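Local coordinates for protein probable thioesterase (Thermus thermophilus, PDB 1Z54) that probably hydrolyses acyl-CoA thioesters, as a hot-dog-fold member of the 4-hydroxybenzoyl-CoA thioesterase family, at residues A[108-111]-A[112-115]; A[33-36]-A[37-41]. All coordinates share one frame; numbering follows the deposited sequence.

Contact 1 (A[108-111]-A[112-115]); sequences LCQV and GERA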
loop_
_atom_site.group_PDB
_atom_site.type_symbol
_atom_site.label_atom_id
_atom_site.label_comp_id
_atom_site.label_asym_id
_atom_site.label_seq_id
_atom_site.Cartn_x
_atom_site.Cartn_y
_atom_site.Cartn_z
ATOM N N LEU A 108 -14.044 -16.070 9.011
ATOM C CA LEU A 108 -14.978 -16.371 10.078
ATOM C C LEU A 108 -16.003 -15.272 9.847
ATOM O O LEU A 108 -15.767 -14.368 9.036
ATOM C CB LEU A 108 -14.340 -16.206 11.462
ATOM C CG LEU A 108 -13.497 -17.369 11.991
ATOM C CD1 LEU A 108 -13.028 -17.022 13.400
ATOM C CD2 LEU A 108 -14.311 -18.666 12.010
ATOM N N CYS A 109 -17.139 -15.340 10.526
ATOM C CA CYS A 109 -18.145 -14.306 10.355
ATOM C C CYS A 109 -18.282 -13.549 11.658
ATOM O O CYS A 109 -18.457 -14.146 12.720
ATOM C CB CYS A 109 -19.497 -14.903 9.953
ATOM S SG CYS A 109 -20.810 -13.656 9.726
ATOM N N GLN A 110 -18.182 -12.229 11.575
ATOM C CA GLN A 110 -18.293 -11.396 12.759
ATOM C C GLN A 110 -19.527 -10.510 12.669
ATOM O O GLN A 110 -19.745 -9.825 11.672
ATOM C CB GLN A 110 -17.041 -10.530 12.906
ATOM C CG GLN A 110 -16.968 -9.728 14.195
ATOM C CD GLN A 110 -15.673 -8.943 14.305
ATOM O OE1 GLN A 110 -14.581 -9.507 14.212
ATOM N NE2 GLN A 110 -15.787 -7.636 14.507
ATOM N N VAL A 111 -20.343 -10.548 13.712
ATOM C CA VAL A 111 -21.545 -9.731 13.766
ATOM C C VAL A 111 -21.556 -8.994 15.099
ATOM O O VAL A 111 -21.685 -9.605 16.157
ATOM C CB VAL A 111 -22.825 -10.603 13.616
ATOM C CG1 VAL A 111 -22.742 -11.804 14.513
ATOM C CG2 VAL A 111 -24.060 -9.796 13.962
ATOM N N GLY A 112 -21.393 -7.676 15.040
ATOM C CA GLY A 112 -21.382 -6.886 16.258
ATOM C C GLY A 112 -20.243 -7.254 17.194
ATOM O O GLY A 112 -20.463 -7.657 18.344
ATOM N N GLU A 113 -19.020 -7.122 16.692
ATOM C CA GLU A 113 -17.810 -7.416 17.453
ATOM C C GLU A 113 -17.769 -8.780 18.150
ATOM O O GLU A 113 -17.377 -8.878 19.311
ATOM C CB GLU A 113 -17.556 -6.306 18.483
ATOM C CG GLU A 113 -16.208 -6.415 19.201
ATOM C CD GLU A 113 -15.016 -6.303 18.257
ATOM O OE1 GLU A 113 -13.904 -6.731 18.641
ATOM O OE2 GLU A 113 -15.185 -5.777 17.136
ATOM N N ARG A 114 -18.169 -9.834 17.448
ATOM C CA ARG A 114 -18.123 -11.171 18.025
ATOM C C ARG A 114 -18.301 -12.238 16.959
ATOM O O ARG A 114 -19.110 -12.087 16.048
ATOM C CB ARG A 114 -19.193 -11.346 19.115
ATOM C CG ARG A 114 -20.639 -11.390 18.625
ATOM C CD ARG A 114 -21.603 -11.710 19.775
ATOM N NE ARG A 114 -21.552 -13.113 20.193
ATOM C CZ ARG A 114 -22.171 -14.107 19.558
ATOM N NH1 ARG A 114 -22.069 -15.353 20.001
ATOM N NH2 ARG A 114 -22.906 -13.853 18.484
ATOM N N ALA A 115 -17.528 -13.311 17.065
ATOM C CA ALA A 115 -17.641 -14.400 16.109
ATOM C C ALA A 115 -19.029 -15.009 16.272
ATOM O O ALA A 115 -19.479 -15.269 17.392
ATOM C CB ALA A 115 -16.569 -15.447 16.375
HETATM O O HOH W 1 -23.554 -11.215 17.350
#

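Contact 2 (A[33-36]-A[37-41]); sequences RVDF and LERAG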
loop_
_atom_site.group_PDB
_atom_site.type_symbol
_atom_site.label_atom_id
_atom_site.label_comp_id
_atom_site.label_asym_id
_atom_site.label_seq_id
_atom_site.Cartn_x
_atom_site.Cartn_y
_atom_site.Cartn_z
ATOM N N ARG A 33 -12.757 -11.327 -4.371
ATOM C CA ARG A 33 -13.716 -11.812 -3.384
ATOM C C ARG A 33 -14.898 -10.828 -3.293
ATOM O O ARG A 33 -16.071 -11.227 -3.308
ATOM C CB ARG A 33 -13.024 -11.957 -2.016
ATOM C CG ARG A 33 -13.957 -12.370 -0.884
ATOM C CD ARG A 33 -13.225 -12.739 0.418
ATOM N NE ARG A 33 -12.448 -11.660 1.044
ATOM C CZ ARG A 33 -11.141 -11.463 0.863
ATOM N NH1 ARG A 33 -10.445 -12.265 0.067
ATOM N NH2 ARG A 33 -10.513 -10.487 1.510
ATOM N N VAL A 34 -14.577 -9.540 -3.212
ATOM C CA VAL A 34 -15.583 -8.489 -3.120
ATOM C C VAL A 34 -16.501 -8.470 -4.357
ATOM O O VAL A 34 -17.717 -8.281 -4.250
ATOM C CB VAL A 34 -14.887 -7.110 -2.950
ATOM C CG1 VAL A 34 -15.827 -5.991 -3.343
ATOM C CG2 VAL A 34 -14.419 -6.947 -1.501
ATOM N N ASP A 35 -15.903 -8.655 -5.525
ATOM C CA ASP A 35 -16.642 -8.672 -6.781
ATOM C C ASP A 35 -17.575 -9.896 -6.787
ATOM O O ASP A 35 -18.735 -9.808 -7.192
ATOM C CB ASP A 35 -15.642 -8.727 -7.941
ATOM C CG ASP A 35 -16.305 -8.628 -9.305
ATOM O OD1 ASP A 35 -17.260 -7.842 -9.462
ATOM O OD2 ASP A 35 -15.851 -9.327 -10.229
ATOM N N PHE A 36 -17.058 -11.026 -6.318
ATOM C CA PHE A 36 -17.820 -12.274 -6.241
ATOM C C PHE A 36 -19.069 -12.054 -5.383
ATOM O O PHE A 36 -20.195 -12.339 -5.812
ATOM C CB PHE A 36 -16.924 -13.362 -5.638
ATOM C CG PHE A 36 -17.601 -14.693 -5.426
ATOM C CD1 PHE A 36 -18.405 -14.915 -4.316
ATOM C CD2 PHE A 36 -17.384 -15.743 -6.316
ATOM C CE1 PHE A 36 -18.982 -16.165 -4.091
ATOM C CE2 PHE A 36 -17.956 -17.003 -6.103
ATOM C CZ PHE A 36 -18.754 -17.216 -4.991
ATOM N N LEU A 37 -18.861 -11.531 -4.178
ATOM C CA LEU A 37 -19.954 -11.258 -3.258
ATOM C C LEU A 37 -20.965 -10.278 -3.844
ATOM O O LEU A 37 -22.173 -10.450 -3.672
ATOM C CB LEU A 37 -19.406 -10.714 -1.946
ATOM C CG LEU A 37 -18.779 -11.760 -1.025
ATOM C CD1 LEU A 37 -18.071 -11.069 0.124
ATOM C CD2 LEU A 37 -19.866 -12.693 -0.492
ATOM N N GLU A 38 -20.485 -9.247 -4.533
ATOM C CA GLU A 38 -21.403 -8.287 -5.124
ATOM C C GLU A 38 -22.250 -8.980 -6.202
ATOM O O GLU A 38 -23.478 -8.939 -6.160
ATOM C CB GLU A 38 -20.621 -7.107 -5.717
ATOM C CG GLU A 38 -21.444 -6.139 -6.556
ATOM C CD GLU A 38 -20.691 -4.849 -6.869
ATOM O OE1 GLU A 38 -20.787 -3.893 -6.069
ATOM O OE2 GLU A 38 -19.996 -4.787 -7.907
ATOM N N ARG A 39 -21.584 -9.630 -7.152
ATOM C CA ARG A 39 -22.272 -10.326 -8.235
ATOM C C ARG A 39 -23.325 -11.300 -7.718
ATOM O O ARG A 39 -24.325 -11.557 -8.391
ATOM C CB ARG A 39 -21.249 -11.050 -9.110
ATOM C CG ARG A 39 -20.300 -10.086 -9.789
ATOM C CD ARG A 39 -19.061 -10.765 -10.349
ATOM N NE ARG A 39 -19.338 -11.633 -11.489
ATOM C CZ ARG A 39 -18.388 -12.178 -12.244
ATOM N NH1 ARG A 39 -18.707 -12.963 -13.268
ATOM N NH2 ARG A 39 -17.108 -11.933 -11.979
ATOM N N ALA A 40 -23.111 -11.822 -6.516
ATOM C CA ALA A 40 -24.051 -12.756 -5.914
ATOM C C ALA A 40 -25.204 -12.017 -5.237
ATOM O O ALA A 40 -26.061 -12.634 -4.607
ATOM C CB ALA A 40 -23.335 -13.627 -4.899
ATOM N N GLY A 41 -25.224 -10.694 -5.373
ATOM C CA GLY A 41 -26.271 -9.906 -4.747
ATOM C C GLY A 41 -25.980 -9.639 -3.279
ATOM O O GLY A 41 -26.884 -9.349 -2.494
#

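Contact 1 (A[108-111]-A[112-115])
Val111 and Arg114 close a tight turn through their backbones: Val111 N donates to Arg114 O over 3.1 Å with an N-H...O angle of 162°. A single beta bridge pairs Gln110 with Ala115 next to it, and a backbone bond between Cys109 and Ala116 continues the pairing one step farther. Two CA-H...O contacts accompany it, from Gln110 CA to Arg114 O and from Ala115 CA to Cys109 O, each 3.5 Å long, so Arg114 O receives both an N-H and a C-H. Gly112 and Glu113, between the closing residues, both have positive phi; at Gly112 a side chain would also run into Val111 O, consistent with a glycine at this place.

A water also bridges Val111 and Arg114. It donates to Val111 O at 2.7 Å and accepts from Arg114 NH2, meeting the guanidinium at its edge and in its plane. The arginine chain starts between its backbone N and carbonyl carbon (chi1 70°), which brings CG to 3.2 Å from Val111 O before the chain bends at chi3 and turns the guanidinium to the water.

Among the remaining side chains, Gln110 runs out extended alongside Glu113, its CG packed 3.5 Å from Arg114 N. Gln110 NE2 ends 3.3 Å from Glu113 OE2, with amide and carboxylate planes 76° apart. Both residues also reach the second subunit, Gln110 packing on its Met17 and Glu113 on its Arg68.

Behind the turn, Cys109 is buried against Val52 and Phe54, and backbone bonds tie Gln110 to Phe53 and Gly112 to Gly51. This is a hairpin-like reversal with a two-residue loop, located where strand 98-111 of the antiparallel hot-dog sheet gives way to the loop before helix 120-129.

Contact 2 (A[33-36]-A[37-41])
Asp35 and Arg39, one helical turn apart, meet in a salt bridge that is long and weak: Arg39 NH2 donates to Asp35 OD2 over 3.4 Å, the oxygen lying at the guanidinium edge. The carboxylate and guanidinium planes are 44° apart, far from the coplanar setting of a two-pronged pairing. Most of the touching is done by the aliphatic part of the arginine. Arg39 CD sits 3.5 Å from Asp35 OD1, and Arg39 CG presses to 3.0 Å of Asp35 O, before a bend at chi3 (69°) carries the guanidinium round to the acid.

The main chain sets this spacing. Arg39 N bonds to Asp35 O at 2.9 Å and an angle of 174°, with bonds of the same length from Leu37 N to Arg33 O and, more bent, from Glu38 N to Val34 O. At the end of the helix Ala40 N reaches Phe36 O at 3.0 Å but less straight, and Gly41 N bonds to Glu38 O at 2.6 Å.

Farther out, strand 3-8 gives each charge a second partner: Thr5 OG1 hydrogen-bonds to Asp35 OD2, and Val4 O takes a weak bond from Arg39 NH2. Without the carboxylate, as with an alanine here, Thr5 OG1 would probably lose this partner and Arg39 NH2 would be left with the weak bond to Val4 O, its end less restrained. On the buried side, Phe36 packs on Leu129 and Leu37 on Leu126 of helix 120-129. Arg33 NH1 bonds to Tyr91 OH, and its NH2 hydrogen-bonds to a glycerol that probably came from the crystallisation liquor.

Gly41 turns to a positive phi as the chain bonds back into helix 24-39, a Schellman motif that ends the long helix wrapped by the hot-dog sheet.

Contact 2 closes before contact 1 opens along the chain, and the two do not touch: their centres are 20 Å apart and their nearest atoms about 9 Å. Contact 1 is peripheral, its centre about 19 Å from that of the chain, whereas the centre of contact 2 is about 9 Å from the chain centre. Phe54 on strand 52-63 connects them, touching Cys109 of 108-111 and Leu37 of 37-41. Strand 98-111 connects them too, since its Thr105 and His107 meet Arg33. Arg33 of contact 2 packs on His22 of the second subunit, whose Met17 and Arg68 contact 1 meets. The glycerol about 3 Å from the Arg33 side chain could mark a pocket beside contact 2.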